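Local coordinates for HTH-type transcriptional repressor PhnF (Mycobacterium smegmatis, PDB 3F8M), which represses the phnDCE operon, which is involved in phosphate uptake, when phosphate is available in the cell, acting as a DNA-binding regulator of the GntR family, at residues E41-E44 with A49-T52; V105-L110 with P155-T160; S88-A93 with L98-I103; V115-G118 with D123-A126. One frame throughout, in Å; residues are numbered along the deposited sequence.

Interaction 1: E41-E44 with A49-T52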
loop_
_atom_site.group_PDB
_atom_site.type_symbol
_atom_site.label_atom_id
_atom_site.label_comp_id
_atom_site.label_asym_id
_atom_site.label_seq_id
_atom_site.Cartn_x
_atom_site.Cartn_y
_atom_site.Cartn_z
ATOM N N GLU A 41 26.675 -22.388 15.685
ATOM C CA GLU A 41 27.029 -23.630 15.001
ATOM C C GLU A 41 27.339 -23.354 13.549
ATOM O O GLU A 41 28.352 -23.835 12.997
ATOM C CB GLU A 41 25.937 -24.722 15.133
ATOM C CG GLU A 41 26.189 -25.900 14.179
ATOM C CD GLU A 41 25.385 -27.156 14.521
ATOM O OE1 GLU A 41 24.386 -27.067 15.268
ATOM O OE2 GLU A 41 25.763 -28.230 14.010
ATOM N N ILE A 42 26.481 -22.561 12.920
ATOM C CA ILE A 42 26.693 -22.199 11.530
ATOM C C ILE A 42 28.035 -21.472 11.359
ATOM O O ILE A 42 28.826 -21.772 10.452
ATOM C CB ILE A 42 25.526 -21.295 10.981
ATOM C CG1 ILE A 42 24.155 -21.940 11.247
ATOM C CG2 ILE A 42 25.723 -21.022 9.490
ATOM C CD1 ILE A 42 22.967 -21.105 10.699
ATOM N N ALA A 43 28.284 -20.503 12.229
ATOM C CA ALA A 43 29.514 -19.722 12.117
ATOM C C ALA A 43 30.735 -20.646 12.144
ATOM O O ALA A 43 31.631 -20.537 11.291
ATOM C CB ALA A 43 29.569 -18.665 13.228
ATOM N N GLU A 44 30.744 -21.577 13.092
ATOM C CA GLU A 44 31.844 -22.531 13.230
ATOM C C GLU A 44 31.947 -23.473 12.017
ATOM O O GLU A 44 33.050 -23.752 11.542
ATOM C CB GLU A 44 31.753 -23.287 14.568
ATOM C CG GLU A 44 31.643 -22.319 15.765
ATOM C CD GLU A 44 32.139 -22.889 17.107
ATOM O OE1 GLU A 44 32.069 -24.122 17.322
ATOM O OE2 GLU A 44 32.596 -22.077 17.952
ATOM N N ALA A 49 32.614 -15.320 11.774
ATOM C CA ALA A 49 32.147 -14.792 13.035
ATOM C C ALA A 49 30.662 -15.121 13.200
ATOM O O ALA A 49 29.939 -15.233 12.202
ATOM C CB ALA A 49 32.349 -13.296 13.060
ATOM N N ARG A 50 30.242 -15.285 14.454
ATOM C CA ARG A 50 28.818 -15.374 14.817
ATOM C C ARG A 50 28.020 -14.166 14.312
ATOM O O ARG A 50 26.861 -14.312 13.885
ATOM C CB ARG A 50 28.649 -15.441 16.330
ATOM C CG ARG A 50 29.062 -16.720 16.965
ATOM C CD ARG A 50 28.703 -16.651 18.436
ATOM N NE ARG A 50 27.257 -16.450 18.636
ATOM C CZ ARG A 50 26.685 -16.197 19.814
ATOM N NH1 ARG A 50 27.427 -16.110 20.917
ATOM N NH2 ARG A 50 25.368 -16.027 19.888
ATOM N N GLU A 51 28.625 -12.984 14.372
ATOM C CA GLU A 51 27.969 -11.749 13.911
ATOM C C GLU A 51 27.813 -11.756 12.392
ATOM O O GLU A 51 26.918 -11.095 11.837
ATOM C CB GLU A 51 28.741 -10.504 14.329
ATOM C CG GLU A 51 28.816 -10.234 15.839
ATOM C CD GLU A 51 29.797 -11.134 16.612
ATOM O OE1 GLU A 51 30.603 -11.879 16.004
ATOM O OE2 GLU A 51 29.757 -11.087 17.864
ATOM N N THR A 52 28.679 -12.502 11.714
ATOM C CA THR A 52 28.572 -12.639 10.268
ATOM C C THR A 52 27.353 -13.497 9.869
ATOM O O THR A 52 26.655 -13.175 8.909
ATOM C CB THR A 52 29.859 -13.172 9.653
ATOM O OG1 THR A 52 30.945 -12.317 10.072
ATOM C CG2 THR A 52 29.750 -13.146 8.125
#

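Interaction 2: V105-L110 with P155-T160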
loop_
_atom_site.group_PDB
_atom_site.type_symbol
_atom_site.label_atom_id
_atom_site.label_comp_id
_atom_site.label_asym_id
_atom_site.label_seq_id
_atom_site.Cartn_x
_atom_site.Cartn_y
_atom_site.Cartn_z
ATOM N N VAL A 105 -11.679 -17.319 -12.664
ATOM C CA VAL A 105 -12.887 -17.505 -11.879
ATOM C C VAL A 105 -14.110 -17.460 -12.820
ATOM O O VAL A 105 -14.871 -18.450 -12.953
ATOM C CB VAL A 105 -12.979 -16.416 -10.795
ATOM C CG1 VAL A 105 -14.292 -16.466 -10.024
ATOM C CG2 VAL A 105 -11.820 -16.533 -9.852
ATOM N N ALA A 106 -14.297 -16.330 -13.495
ATOM C CA ALA A 106 -15.423 -16.221 -14.443
ATOM C C ALA A 106 -15.281 -14.981 -15.318
ATOM O O ALA A 106 -14.714 -13.968 -14.895
ATOM C CB ALA A 106 -16.721 -16.153 -13.684
ATOM N N TRP A 107 -15.815 -15.078 -16.540
ATOM C CA TRP A 107 -16.129 -13.912 -17.326
ATOM C C TRP A 107 -17.603 -13.592 -17.021
ATOM O O TRP A 107 -18.417 -14.514 -16.890
ATOM C CB TRP A 107 -15.988 -14.210 -18.827
ATOM C CG TRP A 107 -14.574 -14.492 -19.351
ATOM C CD1 TRP A 107 -14.013 -15.705 -19.577
ATOM C CD2 TRP A 107 -13.623 -13.519 -19.767
ATOM N NE1 TRP A 107 -12.746 -15.555 -20.089
ATOM C CE2 TRP A 107 -12.466 -14.221 -20.199
ATOM C CE3 TRP A 107 -13.617 -12.111 -19.787
ATOM C CZ2 TRP A 107 -11.324 -13.577 -20.683
ATOM C CZ3 TRP A 107 -12.462 -11.448 -20.267
ATOM C CH2 TRP A 107 -11.332 -12.198 -20.725
ATOM N N SER A 108 -17.922 -12.307 -16.892
ATOM C CA SER A 108 -19.303 -11.827 -16.696
ATOM C C SER A 108 -19.593 -10.719 -17.705
ATOM O O SER A 108 -18.726 -9.901 -18.015
ATOM C CB SER A 108 -19.565 -11.293 -15.286
ATOM O OG SER A 108 -19.326 -12.307 -14.323
ATOM N N ASP A 109 -20.832 -10.700 -18.211
ATOM C CA ASP A 109 -21.270 -9.661 -19.121
ATOM C C ASP A 109 -22.240 -8.792 -18.348
ATOM O O ASP A 109 -23.241 -9.271 -17.830
ATOM C CB ASP A 109 -21.967 -10.276 -20.356
ATOM C CG ASP A 109 -21.040 -11.156 -21.189
ATOM O OD1 ASP A 109 -20.203 -10.610 -21.939
ATOM O OD2 ASP A 109 -21.204 -12.400 -21.155
ATOM N N LEU A 110 -21.874 -7.525 -18.208
ATOM C CA LEU A 110 -22.525 -6.554 -17.369
ATOM C C LEU A 110 -22.818 -5.317 -18.245
ATOM O O LEU A 110 -22.423 -5.281 -19.417
ATOM C CB LEU A 110 -21.570 -6.153 -16.219
ATOM C CG LEU A 110 -21.065 -7.318 -15.308
ATOM C CD1 LEU A 110 -20.144 -6.805 -14.237
ATOM C CD2 LEU A 110 -22.221 -8.084 -14.671
ATOM N N PRO A 155 -13.217 -6.369 -28.971
ATOM C CA PRO A 155 -13.902 -7.509 -29.567
ATOM C C PRO A 155 -12.989 -8.737 -29.644
ATOM O O PRO A 155 -11.755 -8.637 -29.828
ATOM C CB PRO A 155 -14.308 -7.007 -30.996
ATOM C CG PRO A 155 -13.356 -5.918 -31.282
ATOM C CD PRO A 155 -13.044 -5.254 -29.913
ATOM N N GLY A 156 -13.603 -9.887 -29.458
ATOM C CA GLY A 156 -12.946 -11.169 -29.567
ATOM C C GLY A 156 -12.109 -11.502 -28.330
ATOM O O GLY A 156 -11.501 -12.567 -28.272
ATOM N N LEU A 157 -12.079 -10.613 -27.334
ATOM C CA LEU A 157 -11.163 -10.831 -26.199
ATOM C C LEU A 157 -11.238 -12.226 -25.630
ATOM O O LEU A 157 -10.212 -12.849 -25.406
ATOM C CB LEU A 157 -11.358 -9.813 -25.069
ATOM C CG LEU A 157 -10.260 -9.966 -24.002
ATOM C CD1 LEU A 157 -8.905 -9.598 -24.606
ATOM C CD2 LEU A 157 -10.596 -9.080 -22.810
ATOM N N ARG A 158 -12.431 -12.728 -25.369
ATOM C CA ARG A 158 -12.527 -14.131 -24.913
ATOM C C ARG A 158 -11.920 -15.173 -25.853
ATOM O O ARG A 158 -11.453 -16.225 -25.394
ATOM C CB ARG A 158 -13.949 -14.489 -24.559
ATOM C CG ARG A 158 -14.303 -13.900 -23.230
ATOM C CD ARG A 158 -15.714 -14.144 -22.881
ATOM N NE ARG A 158 -16.512 -13.016 -23.340
ATOM C CZ ARG A 158 -17.763 -12.771 -22.964
ATOM N NH1 ARG A 158 -18.391 -13.578 -22.105
ATOM N NH2 ARG A 158 -18.383 -11.709 -23.464
ATOM N N GLU A 159 -11.902 -14.865 -27.151
ATOM C CA GLU A 159 -11.312 -15.724 -28.190
ATOM C C GLU A 159 -9.797 -15.596 -28.259
ATOM O O GLU A 159 -9.085 -16.585 -28.313
ATOM C CB GLU A 159 -11.844 -15.346 -29.584
ATOM C CG GLU A 159 -13.296 -15.663 -29.866
ATOM C CD GLU A 159 -13.675 -15.373 -31.314
ATOM O OE1 GLU A 159 -14.455 -14.408 -31.531
ATOM O OE2 GLU A 159 -13.178 -16.085 -32.225
ATOM N N THR A 160 -9.293 -14.363 -28.302
ATOM C CA THR A 160 -7.879 -14.145 -28.472
ATOM C C THR A 160 -7.078 -14.293 -27.165
ATOM O O THR A 160 -5.851 -14.499 -27.217
ATOM C CB THR A 160 -7.574 -12.772 -29.051
ATOM O OG1 THR A 160 -7.714 -11.761 -28.031
ATOM C CG2 THR A 160 -8.470 -12.466 -30.276
#

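Interaction 3: S88-A93 with L98-I103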
loop_
_atom_site.group_PDB
_atom_site.type_symbol
_atom_site.label_atom_id
_atom_site.label_comp_id
_atom_site.label_asym_id
_atom_site.label_seq_id
_atom_site.Cartn_x
_atom_site.Cartn_y
_atom_site.Cartn_z
ATOM N N SER A 88 4.200 -6.678 -14.367
ATOM C CA SER A 88 3.362 -7.857 -14.225
ATOM C C SER A 88 3.550 -8.561 -12.892
ATOM O O SER A 88 4.649 -8.573 -12.307
ATOM C CB SER A 88 3.619 -8.832 -15.378
ATOM O OG SER A 88 3.272 -10.171 -15.076
ATOM N N TYR A 89 2.463 -9.170 -12.441
ATOM C CA TYR A 89 2.460 -9.954 -11.222
ATOM C C TYR A 89 3.435 -11.146 -11.351
ATOM O O TYR A 89 4.281 -11.381 -10.472
ATOM C CB TYR A 89 1.021 -10.417 -10.946
ATOM C CG TYR A 89 0.904 -11.506 -9.909
ATOM C CD1 TYR A 89 1.166 -11.225 -8.563
ATOM C CD2 TYR A 89 0.549 -12.812 -10.268
ATOM C CE1 TYR A 89 1.051 -12.210 -7.594
ATOM C CE2 TYR A 89 0.445 -13.821 -9.296
ATOM C CZ TYR A 89 0.715 -13.502 -7.967
ATOM O OH TYR A 89 0.633 -14.475 -6.989
ATOM N N THR A 90 3.340 -11.875 -12.468
ATOM C CA THR A 90 4.224 -13.045 -12.693
ATOM C C THR A 90 5.686 -12.635 -12.840
ATOM O O THR A 90 6.579 -13.353 -12.360
ATOM C CB THR A 90 3.805 -13.891 -13.904
ATOM O OG1 THR A 90 3.474 -13.015 -14.986
ATOM C CG2 THR A 90 2.626 -14.747 -13.565
ATOM N N GLU A 91 5.932 -11.488 -13.479
ATOM C CA GLU A 91 7.303 -10.976 -13.609
ATOM C C GLU A 91 7.889 -10.643 -12.239
ATOM O O GLU A 91 9.070 -10.898 -11.997
ATOM C CB GLU A 91 7.383 -9.734 -14.510
ATOM C CG GLU A 91 6.953 -9.964 -15.941
ATOM C CD GLU A 91 7.760 -9.143 -16.951
ATOM O OE1 GLU A 91 8.403 -8.123 -16.563
ATOM O OE2 GLU A 91 7.751 -9.530 -18.144
ATOM N N ALA A 92 7.068 -10.063 -11.352
ATOM C CA ALA A 92 7.551 -9.694 -10.020
ATOM C C ALA A 92 7.962 -10.965 -9.293
ATOM O O ALA A 92 9.019 -10.993 -8.685
ATOM C CB ALA A 92 6.500 -8.931 -9.225
ATOM N N ALA A 93 7.127 -12.003 -9.372
ATOM C CA ALA A 93 7.395 -13.270 -8.677
ATOM C C ALA A 93 8.614 -13.982 -9.278
ATOM O O ALA A 93 9.448 -14.486 -8.520
ATOM C CB ALA A 93 6.171 -14.180 -8.680
ATOM N N LEU A 98 10.140 -17.175 -7.616
ATOM C CA LEU A 98 8.872 -17.689 -7.083
ATOM C C LEU A 98 7.901 -18.025 -8.228
ATOM O O LEU A 98 7.855 -17.296 -9.208
ATOM C CB LEU A 98 8.215 -16.629 -6.175
ATOM C CG LEU A 98 8.939 -16.170 -4.898
ATOM C CD1 LEU A 98 8.253 -14.935 -4.260
ATOM C CD2 LEU A 98 9.039 -17.331 -3.882
ATOM N N SER A 99 7.098 -19.082 -8.066
ATOM C CA SER A 99 6.204 -19.593 -9.128
ATOM C C SER A 99 4.743 -19.102 -9.086
ATOM O O SER A 99 3.873 -19.710 -8.414
ATOM C CB SER A 99 6.169 -21.106 -9.064
ATOM O OG SER A 99 5.556 -21.484 -7.850
ATOM N N ALA A 100 4.447 -18.067 -9.850
ATOM C CA ALA A 100 3.132 -17.442 -9.778
ATOM C C ALA A 100 2.209 -17.892 -10.908
ATOM O O ALA A 100 2.674 -18.229 -11.994
ATOM C CB ALA A 100 3.284 -15.944 -9.812
ATOM N N GLY A 101 0.902 -17.908 -10.644
ATOM C CA GLY A 101 -0.057 -18.184 -11.722
ATOM C C GLY A 101 -1.363 -17.443 -11.570
ATOM O O GLY A 101 -1.560 -16.715 -10.602
ATOM N N ARG A 102 -2.253 -17.670 -12.527
ATOM C CA ARG A 102 -3.601 -17.100 -12.499
ATOM C C ARG A 102 -4.602 -18.163 -12.876
ATOM O O ARG A 102 -4.350 -18.984 -13.789
ATOM C CB ARG A 102 -3.735 -15.955 -13.497
ATOM C CG ARG A 102 -2.703 -14.838 -13.344
ATOM C CD ARG A 102 -2.836 -13.837 -14.484
ATOM N NE ARG A 102 -1.790 -12.789 -14.537
ATOM C CZ ARG A 102 -0.636 -12.919 -15.177
ATOM N NH1 ARG A 102 -0.351 -14.059 -15.823
ATOM N NH2 ARG A 102 0.222 -11.899 -15.191
ATOM N N ILE A 103 -5.748 -18.125 -12.219
ATOM C CA ILE A 103 -6.838 -19.063 -12.501
ATOM C C ILE A 103 -8.113 -18.288 -12.822
ATOM O O ILE A 103 -8.483 -17.361 -12.103
ATOM C CB ILE A 103 -7.102 -19.967 -11.279
ATOM C CG1 ILE A 103 -5.884 -20.892 -11.073
ATOM C CG2 ILE A 103 -8.392 -20.794 -11.477
ATOM C CD1 ILE A 103 -5.814 -21.485 -9.648
HETATM O O HOH W 1 2.449 -11.733 -16.938
HETATM O O HOH W 2 6.619 -16.745 -11.590
#

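Interaction 4: V115-G118 with D123-A126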
loop_
_atom_site.group_PDB
_atom_site.type_symbol
_atom_site.label_atom_id
_atom_site.label_comp_id
_atom_site.label_asym_id
_atom_site.label_seq_id
_atom_site.Cartn_x
_atom_site.Cartn_y
_atom_site.Cartn_z
ATOM N N VAL A 115 -22.016 5.564 -12.449
ATOM C CA VAL A 115 -20.673 5.747 -11.883
ATOM C C VAL A 115 -19.570 5.110 -12.772
ATOM O O VAL A 115 -18.551 5.734 -13.113
ATOM C CB VAL A 115 -20.606 5.118 -10.454
ATOM C CG1 VAL A 115 -19.197 5.132 -9.929
ATOM C CG2 VAL A 115 -21.568 5.833 -9.485
ATOM N N LEU A 116 -19.780 3.854 -13.124
ATOM C CA LEU A 116 -18.834 3.136 -13.966
ATOM C C LEU A 116 -18.749 3.768 -15.373
ATOM O O LEU A 116 -17.641 3.942 -15.894
ATOM C CB LEU A 116 -19.158 1.632 -14.023
ATOM C CG LEU A 116 -18.126 0.834 -14.851
ATOM C CD1 LEU A 116 -16.705 0.897 -14.234
ATOM C CD2 LEU A 116 -18.575 -0.584 -15.048
ATOM N N ALA A 117 -19.888 4.170 -15.943
ATOM C CA ALA A 117 -19.815 4.944 -17.208
ATOM C C ALA A 117 -18.883 6.137 -17.109
ATOM O O ALA A 117 -18.068 6.344 -17.987
ATOM C CB ALA A 117 -21.175 5.385 -17.659
ATOM N N GLY A 118 -19.003 6.926 -16.035
ATOM C CA GLY A 118 -18.102 8.053 -15.765
ATOM C C GLY A 118 -16.640 7.656 -15.638
ATOM O O GLY A 118 -15.756 8.343 -16.154
ATOM N N ASP A 123 -20.819 5.433 -22.498
ATOM C CA ASP A 123 -22.223 5.741 -22.270
ATOM C C ASP A 123 -22.752 4.932 -21.095
ATOM O O ASP A 123 -22.340 3.808 -20.890
ATOM C CB ASP A 123 -23.038 5.420 -23.517
ATOM C CG ASP A 123 -22.651 6.294 -24.725
ATOM O OD1 ASP A 123 -21.931 7.302 -24.589
ATOM O OD2 ASP A 123 -23.069 5.935 -25.825
ATOM N N VAL A 124 -23.664 5.526 -20.328
ATOM C CA VAL A 124 -24.496 4.773 -19.408
ATOM C C VAL A 124 -25.205 3.652 -20.178
ATOM O O VAL A 124 -25.789 3.873 -21.262
ATOM C CB VAL A 124 -25.529 5.684 -18.677
ATOM C CG1 VAL A 124 -26.333 4.891 -17.673
ATOM C CG2 VAL A 124 -24.849 6.920 -18.008
ATOM N N GLY A 125 -25.142 2.437 -19.640
ATOM C CA GLY A 125 -25.706 1.270 -20.304
ATOM C C GLY A 125 -24.756 0.526 -21.230
ATOM O O GLY A 125 -25.098 -0.555 -21.717
ATOM N N ALA A 126 -23.585 1.091 -21.498
ATOM C CA ALA A 126 -22.641 0.466 -22.439
ATOM C C ALA A 126 -22.197 -0.914 -21.905
ATOM O O ALA A 126 -22.117 -1.118 -20.673
ATOM C CB ALA A 126 -21.429 1.343 -22.639
#

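Interaction 1: E41-E44 with A49-T52
Ala43 lays its methyl group over one face of the peptide group that joins Ala49 to Arg50. Its CB stands 3.6 Å from Ala49 O. The same CB is 3.7 Å from Arg50 N. The methyl is above the plane, shifted toward the side where Ala49 O and Arg50 CA lie. Both contacts are van der Waals contacts. The small side chain lets the two backbones come close, with Ala43 CA only 5.2 Å from Arg50 CA. The peptide under the methyl is where the second helix begins. Ala49 is its N-cap, and Ala49 O takes a weak hydrogen bond from Thr52 N. Arg50 adds the aliphatic root of its side chain at the border of the contact. Its CG is beside the backbone N and anti to the carbonyl carbon (chi1 -72°), which brings CG to 4.2 Å from Ala43 CB. Beyond CG the chain bends at chi3 and carries the charged group off to Glu39, with which Arg50 NE forms a salt bridge. This ties the start of the second helix to the start of the first.

Such a close approach is characteristic of the helix-turn-helix motif, predicted here for residues 39-58. A small residue in the first helix, often alanine, commonly sits where that helix meets the next one across the turn. Helix 50-62 would then be the recognition helix of the winged domain. Ile42 and Ala43 also pack on Val53 further along it. Thr52 turns to helix 15-29 and touches His16 and Arg20, so helix 50-62 packs against both helix 15-29 and helix 39-45.

Interaction 2: V105-L110 with P155-T160
Arg158 and Trp107 run past each other in opposite directions, the arginine chain lying across one face of the indole. Arg158 CG is 3.6 Å from the centroid of the five-membered ring, close to the ring normal, which makes a CH-pi contact. Arg158 CD follows over the same face, 3.7 Å from Trp107 CG. A bend at chi3 (-92°) then turns the guanidinium off the ring toward Asp109. It grips the carboxylate end-on, with one nitrogen to each oxygen. Arg158 NH2 meets Asp109 OD1 at 2.6 Å on its syn lone pair, but the bond is bent, with an angle of 139° at the hydrogen. The bond from Arg158 NH1 to Asp109 OD2 is longer, 3.2 Å, yet straighter at 165°. The two planes are twisted against each other, so the salt bridge is not flat.

The contact joins strand 100-111, which ends the six-stranded antiparallel sheet of the UTRA domain within this chain, to the short helix 157-160. Strand 127-137 runs beside it. Val105 and Ala106 both face Glu132 there, in a classic beta bulge just before Trp107. Leu157 reaches the far end of the indole and crosses it at about a right angle. Its CD2 is 3.8 Å from Trp107 CH2. Behind them, Leu157 packs on Leu167 and Glu170 of helix 167-173, and Trp107 also touches Leu129 and Phe161.

Interaction 3: S88-A93 with L98-I103
Arg102 reaches from strand 100-111 to the first turn of helix 89-94, where its guanidinium meets Ser88 and Thr90. From CB the chain leaves with CG anti to the carbonyl carbon (chi1 -55°) and stays extended as far as NE. The side chain packs on Leu135, and NE comes near Arg133. At the tip, NH1 donates to Glu164 O. Thr90 CG2 lies over one face of the guanidinium, 3.8 Å from Arg102 NH1. Arg102 NH2 gives a hydrogen bond of 2.8 Å to a water in the guanidinium plane. That water is also bonded to Ser88 OG and Thr90 OG1, so it links the arginine to both hydroxyls. Ser88 is the N-cap of the helix, and its OG takes weak bonds from Thr90 N and Glu91 N.

A short turn joins the end of helix 89-94 to strand 100-111, the strand that is outermost in the UTRA sheet within this chain. Helix and strand run nearly antiparallel, at 156°, with their axes 7.9 Å apart.

Further along, Ala100 CB touches both Tyr89 and Ala93. It is 3.6 Å from Tyr89 CE2. On the other flank, Ala93 CB is 3.6 Å from Ala100 CB. Tyr89 passes on to strand 127-137, and its OH makes a weak hydrogen bond to Thr136 O. The turn is closed by Leu98 N, which donates to Ala93 O at 2.9 Å from above the carbonyl plane. A second water accepts from Ala100 N and donates to Leu98 O, with a weak bond to Thr90 O.

Interaction 4: V115-G118 with D123-A126
The flat peptide group between Asp123 and Val124 has the methyl of Ala117 over one face. Ala117 CB is 3.7 Å from Val124 N. It lies 3.8 Å from Asp123 O, nearly the same distance. The methyl is above the plane, shifted toward the side of Asp123 O and Val124 CA. Asp123 O accepts a 3.0 Å hydrogen bond from Ala126 N, which comes from the other side of the peptide plane. That bond closes a type II beta turn over Asp123 to Ala126. Gly125 holds the positive phi angle (90°) of its third position. Val124 adds one branch to the contact. Its CG1 is anti to the backbone N (chi1 -177°), which leaves CG2 as the methyl that meets Ala117 CB, at 4.0 Å.

Around the contact, Asp113 OD1 accepts from Leu116 N near the start of the helix, and Gly125 and Ala126 bond to the backbone of Ala112. Val115 packs on Arg58 of the second subunit. The whole is a helix folded back against a beta turn. Helix 114-120 and this turn make up the connection between the adjacent antiparallel strands 100-111 and 127-137 of the UTRA domain.

Overall arrangement
Interaction 1 belongs to the DNA-binding domain, and interactions 2 and 4 to the UTRA domain on the opposite side of the chain's centre. Interaction 3 lies between, its centre about 7 Å from that of the chain. Centre to centre, interaction 1 is about 35 Å from interaction 3, 56 Å from interaction 2 and 63 Å from interaction 4. Interactions 2 and 3 share strand 100-111, with centres about 21 Å apart. Interaction 4 is nested in the loop closed by interaction 2, about 18 Å away between centres. Val115 of interaction 4 touches Arg58 of the second subunit, in that subunit's helix 50-62.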